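Local atomic coordinates of SnoaL-like domain-containing protein (Sphaerobacter thermophilus, PDB entry 5TGN), a protein that is of unknown function but adopts the NTF2-like fold of SnoaL-like proteins, whose relatives often bind small molecules or act as small enzymes. Residues A[4-9]-A[72-77]; A[34-39]-A[101-106]; A[57-62]-A[80-85]. All coordinates share one frame; numbering follows the deposited sequence.

Interaction 1 of 3, residues A[4-9]-A[72-77]; sequences MAAIDL and HRVVLH
Val74, on strand 73-81, reaches the first turn of helix 6-18, and the path of its side chain shows how a helix start is seated on a sheet. From CB, which points at the helix, the two methyls part company. CG2 sits beside the backbone N and meets Ala6: it lies 3.6 Å from Ala6 C and 3.7 Å from Ala6 CB, so one methyl covers both the side chain and the backbone of that alanine. The same Val74 CG2 is 3.7 Å from Ile7 N, and thus rests on the peptide group joining the two helical residues. CG1, turned opposite the backbone N (chi1 176°), faces Ile7 instead and touches its tip, with Val74 CG1 and Ile7 CD1 3.8 Å apart. The isoleucine and valine side chains cross at about a right angle.

This is the NTF2-like, cone-shaped alpha+beta fold, in which the N-terminal helix packs across the concave side of a strongly curved sheet; no hydrogen bond joins the two segments here, and apolar contact alone links them. Ile7 sends its longer branch, CG1, away from its own backbone N (chi1 -172°), carrying CD1 on toward Leu76, where Ile7 CD1 and Leu76 CD2 stand 4.3 Å apart. Glu66 of strand 60-69 also touches Ile7, while Val96 of strand 88-97 touches Ala6. At the helix start Ala5 occupies the N-cap position, and Ala5 N donates to Asp8 OD2 at 3.2 Å, meeting the carboxylate oxygen on its anti side, 33° out of plane.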
loop_
_atom_site.group_PDB
_atom_site.type_symbol
_atom_site.label_atom_id
_atom_site.label_comp_id
_atom_site.label_asym_id
_atom_site.label_seq_id
_atom_site.Cartn_x
_atom_site.Cartn_y
_atom_site.Cartn_z
HETATM N N MSE A 4 -8.116 23.227 18.706
HETATM C CA MSE A 4 -7.974 21.842 19.127
HETATM C C MSE A 4 -6.518 21.456 19.374
HETATM O O MSE A 4 -5.627 21.825 18.603
HETATM C CB MSE A 4 -8.583 20.919 18.086
HETATM C CG MSE A 4 -10.078 20.791 18.169
HETATM SE SE MSE A 4 -10.677 19.604 16.746
HETATM C CE MSE A 4 -11.243 20.966 15.447
ATOM N N ALA A 5 -6.279 20.720 20.458
ATOM C CA ALA A 5 -4.952 20.193 20.725
ATOM C C ALA A 5 -4.660 19.021 19.784
ATOM O O ALA A 5 -5.551 18.496 19.103
ATOM C CB ALA A 5 -4.828 19.758 22.184
ATOM N N ALA A 6 -3.392 18.608 19.755
ATOM C CA ALA A 6 -2.987 17.561 18.823
ATOM C C ALA A 6 -3.753 16.269 19.074
ATOM O O ALA A 6 -4.180 15.604 18.123
ATOM C CB ALA A 6 -1.485 17.306 18.915
ATOM N N ILE A 7 -3.927 15.887 20.349
ATOM C CA ILE A 7 -4.662 14.653 20.622
ATOM C C ILE A 7 -6.114 14.779 20.171
ATOM O O ILE A 7 -6.702 13.802 19.687
ATOM C CB ILE A 7 -4.549 14.259 22.111
ATOM C CG1 ILE A 7 -5.162 12.877 22.340
ATOM C CG2 ILE A 7 -5.204 15.307 23.043
ATOM C CD1 ILE A 7 -4.462 11.746 21.574
ATOM N N ASP A 8 -6.705 15.977 20.291
ATOM C CA ASP A 8 -8.060 16.212 19.793
ATOM C C ASP A 8 -8.137 16.049 18.283
ATOM O O ASP A 8 -9.099 15.466 17.768
ATOM C CB ASP A 8 -8.537 17.616 20.165
ATOM C CG ASP A 8 -8.607 17.839 21.682
ATOM O OD1 ASP A 8 -8.823 16.856 22.433
ATOM O OD2 ASP A 8 -8.447 19.004 22.107
ATOM N N LEU A 9 -7.161 16.614 17.551
ATOM C CA LEU A 9 -7.139 16.462 16.099
ATOM C C LEU A 9 -7.037 14.989 15.718
ATOM O O LEU A 9 -7.740 14.518 14.814
ATOM C CB LEU A 9 -5.974 17.254 15.492
ATOM C CG LEU A 9 -6.057 18.779 15.566
ATOM C CD1 LEU A 9 -4.735 19.434 15.170
ATOM C CD2 LEU A 9 -7.193 19.298 14.698
ATOM N N HIS A 72 2.595 18.527 19.911
ATOM C CA HIS A 72 2.858 18.590 18.483
ATOM C C HIS A 72 2.973 17.235 17.796
ATOM O O HIS A 72 3.106 17.201 16.571
ATOM C CB HIS A 72 4.130 19.406 18.230
ATOM C CG HIS A 72 4.112 20.742 18.921
ATOM N ND1 HIS A 72 4.781 20.980 20.103
ATOM C CD2 HIS A 72 3.457 21.890 18.623
ATOM C CE1 HIS A 72 4.565 22.229 20.486
ATOM N NE2 HIS A 72 3.761 22.800 19.606
ATOM N N ARG A 73 2.893 16.122 18.520
ATOM C CA ARG A 73 2.978 14.834 17.846
ATOM C C ARG A 73 2.086 13.840 18.564
ATOM O O ARG A 73 2.053 13.811 19.795
ATOM C CB ARG A 73 4.422 14.329 17.789
ATOM C CG ARG A 73 4.623 13.029 17.014
ATOM C CD ARG A 73 6.127 12.767 16.825
ATOM N NE ARG A 73 6.403 11.479 16.186
ATOM C CZ ARG A 73 6.619 10.340 16.850
ATOM N NH1 ARG A 73 6.594 10.321 18.186
ATOM N NH2 ARG A 73 6.856 9.213 16.181
ATOM N N VAL A 74 1.349 13.035 17.797
ATOM C CA VAL A 74 0.514 11.982 18.374
ATOM C C VAL A 74 0.751 10.693 17.589
ATOM O O VAL A 74 0.753 10.706 16.350
ATOM C CB VAL A 74 -0.979 12.371 18.340
ATOM C CG1 VAL A 74 -1.841 11.228 18.841
ATOM C CG2 VAL A 74 -1.236 13.635 19.181
ATOM N N VAL A 75 0.917 9.583 18.303
ATOM C CA VAL A 75 0.908 8.254 17.705
ATOM C C VAL A 75 -0.288 7.485 18.249
ATOM O O VAL A 75 -0.394 7.276 19.467
ATOM C CB VAL A 75 2.212 7.501 17.978
ATOM C CG1 VAL A 75 2.195 6.116 17.304
ATOM C CG2 VAL A 75 3.414 8.334 17.523
ATOM N N LEU A 76 -1.170 7.040 17.349
ATOM C CA LEU A 76 -2.241 6.107 17.700
ATOM C C LEU A 76 -1.965 4.751 17.062
ATOM O O LEU A 76 -1.487 4.681 15.929
ATOM C CB LEU A 76 -3.613 6.587 17.219
ATOM C CG LEU A 76 -4.039 8.017 17.547
ATOM C CD1 LEU A 76 -5.391 8.285 16.894
ATOM C CD2 LEU A 76 -4.072 8.239 19.077
ATOM N N HIS A 77 -2.259 3.680 17.795
ATOM C CA HIS A 77 -2.326 2.337 17.240
ATOM C C HIS A 77 -3.778 1.890 17.270
ATOM O O HIS A 77 -4.522 2.237 18.194
ATOM C CB HIS A 77 -1.447 1.361 18.016
ATOM C CG HIS A 77 0.021 1.563 17.782
ATOM N ND1 HIS A 77 0.976 0.676 18.224
ATOM C CD2 HIS A 77 0.693 2.548 17.134
ATOM C CE1 HIS A 77 2.175 1.109 17.865
ATOM N NE2 HIS A 77 2.030 2.245 17.202
#

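Interaction 2 of 3, residues A[34-39]-A[101-106]; sequences EIIAPV and IRRLTI
Glu34 and Arg103 are paired on neighbouring parallel strands, and their side chains run side by side on one face of the sheet. Glu34 CG lies between its backbone N and carbonyl carbon (chi1 67°), with the chain extended beyond it. Arg103 bends at chi3 (-77°), presenting NE at 3.0 Å from Glu34 OE2 in a salt bridge. NE meets OE2 on its anti side, a little out of the carboxylate plane, while OE2 lies close to the plane of the guanidinium; Arg103 NH2 adds a weak bond, and a water donates to OE2. Ile36 covers one guanidinium face, its CD1 3.6 Å from Arg103 NE. The outer ends have further salt bridges, Glu34 OE1 with Arg44 and Arg103 NH1 with Glu91 of the second subunit.

Strands 33-37 and 100-108 form the parallel pair within the mixed sheet of the NTF2-like fold, and Arg102 and Arg103 make a classic beta bulge opposite Asp95. Backbone bonds run from Leu104 N to Glu34 O (2.8 Å) and from Ile106 N to Ile36 O (3.0 Å). On the other face, Ile35 and Leu104 extend alongside one another, with Phe29 and Tyr13 touching both. Ile35 CG2 meets Ile106 CD1 at 3.7 Å, and Phe52 of helix 46-54 packs against both isoleucines.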
loop_
_atom_site.group_PDB
_atom_site.type_symbol
_atom_site.label_atom_id
_atom_site.label_comp_id
_atom_site.label_asym_id
_atom_site.label_seq_id
_atom_site.Cartn_x
_atom_site.Cartn_y
_atom_site.Cartn_z
ATOM N N GLU A 34 -0.446 16.951 4.631
ATOM C CA GLU A 34 -0.390 15.787 3.766
ATOM C C GLU A 34 -0.592 14.492 4.539
ATOM O O GLU A 34 -0.332 14.401 5.745
ATOM C CB GLU A 34 0.946 15.723 3.029
ATOM C CG GLU A 34 2.092 15.476 3.966
ATOM C CD GLU A 34 3.439 15.642 3.299
ATOM O OE1 GLU A 34 3.516 16.363 2.274
ATOM O OE2 GLU A 34 4.424 15.061 3.812
ATOM N N ILE A 35 -0.989 13.464 3.790
ATOM C CA ILE A 35 -0.994 12.085 4.269
ATOM C C ILE A 35 0.043 11.308 3.473
ATOM O O ILE A 35 0.091 11.407 2.240
ATOM C CB ILE A 35 -2.371 11.430 4.110
ATOM C CG1 ILE A 35 -3.413 12.168 4.950
ATOM C CG2 ILE A 35 -2.302 9.951 4.510
ATOM C CD1 ILE A 35 -4.808 11.562 4.814
ATOM N N ILE A 36 0.879 10.547 4.168
ATOM C CA ILE A 36 1.805 9.616 3.515
ATOM C C ILE A 36 1.266 8.225 3.788
ATOM O O ILE A 36 1.077 7.844 4.956
ATOM C CB ILE A 36 3.237 9.745 4.047
ATOM C CG1 ILE A 36 3.640 11.222 4.187
ATOM C CG2 ILE A 36 4.215 8.927 3.151
ATOM C CD1 ILE A 36 5.207 11.449 4.319
ATOM N N ALA A 37 1.031 7.471 2.740
ATOM C CA ALA A 37 0.361 6.193 2.932
ATOM C C ALA A 37 1.007 5.201 1.982
ATOM O O ALA A 37 1.785 5.618 1.118
ATOM C CB ALA A 37 -1.150 6.335 2.669
ATOM N N PRO A 38 0.739 3.893 2.108
ATOM C CA PRO A 38 1.352 2.930 1.171
ATOM C C PRO A 38 1.000 3.223 -0.282
ATOM O O PRO A 38 -0.118 3.628 -0.594
ATOM C CB PRO A 38 0.757 1.591 1.610
ATOM C CG PRO A 38 0.413 1.761 3.055
ATOM C CD PRO A 38 -0.019 3.218 3.176
ATOM N N VAL A 39 1.947 3.011 -1.190
ATOM C CA VAL A 39 3.348 2.705 -0.934
ATOM C C VAL A 39 4.118 3.959 -1.346
ATOM O O VAL A 39 4.256 4.223 -2.544
ATOM C CB VAL A 39 3.798 1.483 -1.734
ATOM C CG1 VAL A 39 5.329 1.241 -1.566
ATOM C CG2 VAL A 39 2.982 0.241 -1.299
ATOM N N ILE A 101 -3.191 19.499 11.437
ATOM C CA ILE A 101 -2.270 18.420 11.075
ATOM C C ILE A 101 -1.414 18.859 9.897
ATOM O O ILE A 101 -1.932 19.211 8.829
ATOM C CB ILE A 101 -3.025 17.123 10.741
ATOM C CG1 ILE A 101 -3.952 16.720 11.898
ATOM C CG2 ILE A 101 -2.029 16.008 10.477
ATOM C CD1 ILE A 101 -5.070 15.689 11.482
ATOM N N ARG A 102 -0.098 18.856 10.096
ATOM C CA ARG A 102 0.822 19.107 8.997
ATOM C C ARG A 102 1.100 17.824 8.230
ATOM O O ARG A 102 1.233 17.845 7.000
ATOM C CB ARG A 102 2.121 19.714 9.523
ATOM C CG ARG A 102 1.900 21.142 10.044
ATOM C CD ARG A 102 3.107 22.064 9.842
ATOM N NE ARG A 102 3.613 22.002 8.475
ATOM C CZ ARG A 102 3.062 22.635 7.445
ATOM N NH1 ARG A 102 3.588 22.516 6.236
ATOM N NH2 ARG A 102 1.983 23.380 7.625
ATOM N N ARG A 103 1.202 16.702 8.930
ATOM C CA ARG A 103 1.450 15.463 8.229
ATOM C C ARG A 103 0.862 14.313 9.025
ATOM O O ARG A 103 0.976 14.270 10.256
ATOM C CB ARG A 103 2.948 15.232 7.990
ATOM C CG ARG A 103 3.281 13.810 7.453
ATOM C CD ARG A 103 4.801 13.591 7.546
ATOM N NE ARG A 103 5.538 14.270 6.483
ATOM C CZ ARG A 103 6.865 14.363 6.431
ATOM N NH1 ARG A 103 7.603 13.859 7.414
ATOM N NH2 ARG A 103 7.461 14.933 5.388
ATOM N N LEU A 104 0.214 13.393 8.314
ATOM C CA LEU A 104 -0.205 12.129 8.902
ATOM C C LEU A 104 0.506 11.015 8.145
ATOM O O LEU A 104 0.418 10.942 6.914
ATOM C CB LEU A 104 -1.731 11.965 8.849
ATOM C CG LEU A 104 -2.230 10.519 9.011
ATOM C CD1 LEU A 104 -1.920 9.986 10.385
ATOM C CD2 LEU A 104 -3.727 10.435 8.674
ATOM N N THR A 105 1.259 10.183 8.867
ATOM C CA THR A 105 1.924 9.017 8.276
ATOM C C THR A 105 1.177 7.767 8.734
ATOM O O THR A 105 0.897 7.617 9.927
ATOM C CB THR A 105 3.398 8.942 8.711
ATOM O OG1 THR A 105 4.117 10.100 8.249
ATOM C CG2 THR A 105 4.083 7.681 8.162
ATOM N N ILE A 106 0.850 6.875 7.807
ATOM C CA ILE A 106 0.034 5.704 8.134
ATOM C C ILE A 106 0.869 4.450 7.883
ATOM O O ILE A 106 1.132 4.094 6.730
ATOM C CB ILE A 106 -1.273 5.671 7.328
ATOM C CG1 ILE A 106 -1.979 7.022 7.459
ATOM C CG2 ILE A 106 -2.204 4.529 7.845
ATOM C CD1 ILE A 106 -3.297 7.096 6.651
HETATM O O HOH W 1 6.461 14.234 2.266
#

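Interaction 3 of 3, residues A[57-62]-A[80-85]; sequences PPATTA and VQTPRF
Thr60 and Gln81 form the hydrogen-bonded pair near the open end of a beta hairpin, strands 60-69 and 73-81, which forms one margin of the curved NTF2-like sheet, with 60-69 the outermost strand within the chain. Two backbone bonds define the pair: Thr60 N donates to Gln81 O at 2.8 Å, in the carbonyl plane, and Gln81 N returns a bond of 2.9 Å to Thr60 O. Next along, Thr61 and Val80 make the non-hydrogen-bonded pair. Thr61 N turns instead to Asn18 OD1 on helix 6-18, tying the strand to that helix.

Weaker CA-H...O contacts supplement this ladder. Ala59 CA approaches Gln81 O at 3.1 Å, so that this carbonyl receives both Thr60 N and a carbon donor from the preceding residue. Val80 CA similarly meets Thr60 O.

Van der Waals contacts continue where regular pairing gives way to loop. Ala59 CB bridges two side chains across the contact, lying 3.7 Å from Val80 CG1 and 3.6 Å from Thr82 CG2. Val80 chi1 of 176° swings CG1 away from its own backbone N, toward Ala59, while CG2 approaches Thr61 OG1. Ile90 and Trp92 of strand 88-97 also touch Val80. Beyond Ala59, Pro58 O comes close to both Thr82 CG2 and Pro83 CD. The fourth subunit packs on this end of the hairpin, its Phe85 against Thr60 and Pro83.

Among the polar bonds of the loop, Arg84 NH2 donates to Pro57 O of the fourth subunit. The two branches of Thr82 meet different partners. CG2 faces Pro58 and Ala59. A chi1 of 57° places the hydroxyl over the main chain, where it completes an ST motif: Phe85 N donates to Thr82 OG1 at 3.0 Å.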
loop_
_atom_site.group_PDB
_atom_site.type_symbol
_atom_site.label_atom_id
_atom_site.label_comp_id
_atom_site.label_asym_id
_atom_site.label_seq_id
_atom_site.Cartn_x
_atom_site.Cartn_y
_atom_site.Cartn_z
ATOM N N PRO A 57 -12.193 1.241 1.640
ATOM C CA PRO A 57 -13.378 0.373 1.719
ATOM C C PRO A 57 -14.176 0.689 2.967
ATOM O O PRO A 57 -13.620 1.250 3.921
ATOM C CB PRO A 57 -12.771 -1.035 1.802
ATOM C CG PRO A 57 -11.439 -0.820 2.450
ATOM C CD PRO A 57 -10.942 0.491 1.902
ATOM N N PRO A 58 -15.486 0.375 2.993
ATOM C CA PRO A 58 -16.205 0.348 4.275
ATOM C C PRO A 58 -15.385 -0.371 5.331
ATOM O O PRO A 58 -14.947 -1.512 5.132
ATOM C CB PRO A 58 -17.495 -0.409 3.938
ATOM C CG PRO A 58 -17.713 -0.100 2.499
ATOM C CD PRO A 58 -16.355 -0.009 1.867
ATOM N N ALA A 59 -15.126 0.319 6.435
ATOM C CA ALA A 59 -14.261 -0.195 7.484
ATOM C C ALA A 59 -14.598 0.542 8.764
ATOM O O ALA A 59 -15.129 1.650 8.731
ATOM C CB ALA A 59 -12.780 -0.014 7.117
ATOM N N THR A 60 -14.309 -0.083 9.902
ATOM C CA THR A 60 -14.382 0.621 11.172
ATOM C C THR A 60 -13.025 0.559 11.854
ATOM O O THR A 60 -12.343 -0.471 11.817
ATOM C CB THR A 60 -15.460 0.043 12.111
ATOM O OG1 THR A 60 -15.095 -1.287 12.495
ATOM C CG2 THR A 60 -16.807 0.020 11.428
ATOM N N THR A 61 -12.642 1.669 12.469
ATOM C CA THR A 61 -11.356 1.835 13.126
ATOM C C THR A 61 -11.601 1.942 14.621
ATOM O O THR A 61 -12.178 2.933 15.076
ATOM C CB THR A 61 -10.655 3.090 12.618
ATOM O OG1 THR A 61 -10.487 3.016 11.199
ATOM C CG2 THR A 61 -9.324 3.250 13.307
ATOM N N ALA A 62 -11.146 0.948 15.383
ATOM C CA ALA A 62 -11.443 0.867 16.809
ATOM C C ALA A 62 -10.205 0.357 17.559
ATOM O O ALA A 62 -9.095 0.295 17.006
ATOM C CB ALA A 62 -12.674 -0.020 17.046
ATOM N N VAL A 80 -8.248 -1.909 12.268
ATOM C CA VAL A 80 -9.228 -1.592 11.227
ATOM C C VAL A 80 -9.914 -2.889 10.801
ATOM O O VAL A 80 -9.246 -3.829 10.359
ATOM C CB VAL A 80 -8.574 -0.895 10.025
ATOM C CG1 VAL A 80 -9.620 -0.666 8.903
ATOM C CG2 VAL A 80 -7.949 0.443 10.458
ATOM N N GLN A 81 -11.233 -2.966 10.980
ATOM C CA GLN A 81 -12.001 -4.121 10.553
ATOM C C GLN A 81 -12.878 -3.782 9.352
ATOM O O GLN A 81 -13.377 -2.659 9.223
ATOM C CB GLN A 81 -12.857 -4.650 11.706
ATOM C CG GLN A 81 -11.968 -5.214 12.813
ATOM C CD GLN A 81 -12.749 -5.714 13.992
ATOM O OE1 GLN A 81 -13.062 -4.947 14.901
ATOM N NE2 GLN A 81 -13.079 -7.007 13.988
ATOM N N THR A 82 -13.084 -4.773 8.498
ATOM C CA THR A 82 -13.884 -4.668 7.284
ATOM C C THR A 82 -14.821 -5.855 7.172
ATOM O O THR A 82 -14.711 -6.828 7.932
ATOM C CB THR A 82 -12.992 -4.616 6.034
ATOM O OG1 THR A 82 -12.169 -5.786 6.009
ATOM C CG2 THR A 82 -12.122 -3.326 5.984
ATOM N N PRO A 83 -15.789 -5.794 6.242
ATOM C CA PRO A 83 -16.729 -6.914 6.085
ATOM C C PRO A 83 -16.087 -8.236 5.730
ATOM O O PRO A 83 -16.627 -9.284 6.111
ATOM C CB PRO A 83 -17.657 -6.430 4.960
ATOM C CG PRO A 83 -17.729 -4.960 5.165
ATOM C CD PRO A 83 -16.311 -4.562 5.604
ATOM N N ARG A 84 -14.977 -8.238 4.991
ATOM C CA ARG A 84 -14.465 -9.502 4.481
ATOM C C ARG A 84 -12.978 -9.702 4.763
ATOM O O ARG A 84 -12.514 -10.841 4.814
ATOM C CB ARG A 84 -14.731 -9.600 2.972
ATOM C CG ARG A 84 -14.345 -10.935 2.318
ATOM C CD ARG A 84 -15.180 -12.091 2.844
ATOM N NE ARG A 84 -14.356 -13.286 3.021
ATOM C CZ ARG A 84 -14.117 -13.859 4.204
ATOM N NH1 ARG A 84 -13.340 -14.946 4.299
ATOM N NH2 ARG A 84 -14.681 -13.366 5.300
ATOM N N PHE A 85 -12.209 -8.630 4.915
ATOM C CA PHE A 85 -10.769 -8.819 5.045
ATOM C C PHE A 85 -10.376 -9.011 6.510
ATOM O O PHE A 85 -11.162 -8.767 7.420
ATOM C CB PHE A 85 -10.016 -7.651 4.409
ATOM C CG PHE A 85 -10.430 -7.395 2.995
ATOM C CD1 PHE A 85 -10.450 -8.434 2.067
ATOM C CD2 PHE A 85 -10.884 -6.143 2.606
ATOM C CE1 PHE A 85 -10.887 -8.212 0.759
ATOM C CE2 PHE A 85 -11.318 -5.926 1.301
ATOM C CZ PHE A 85 -11.316 -6.969 0.387
#

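How the interactions relate
From the N terminus, the first helical turn in 4-9 waits until 72-77 for its partner, so interaction 1 closes a long loop by seating helix 6-18 on strand 73-81. Before that loop closes, 34-39 opens interaction 2, completed only by 101-106; the two therefore cross, and Leu9 packs against Ile101 where they touch. Residues 57-62 then begin interaction 3, which closes at 80-85, wholly within the span of interaction 2 but crossing interaction 1, with which it shares strand 73-81. Together they set the N-terminal helix against one curved sheet and join the parallel strand pair and the open end of the hairpin within it, interactions 1 and 3 lying on opposite sides of the chain's centre.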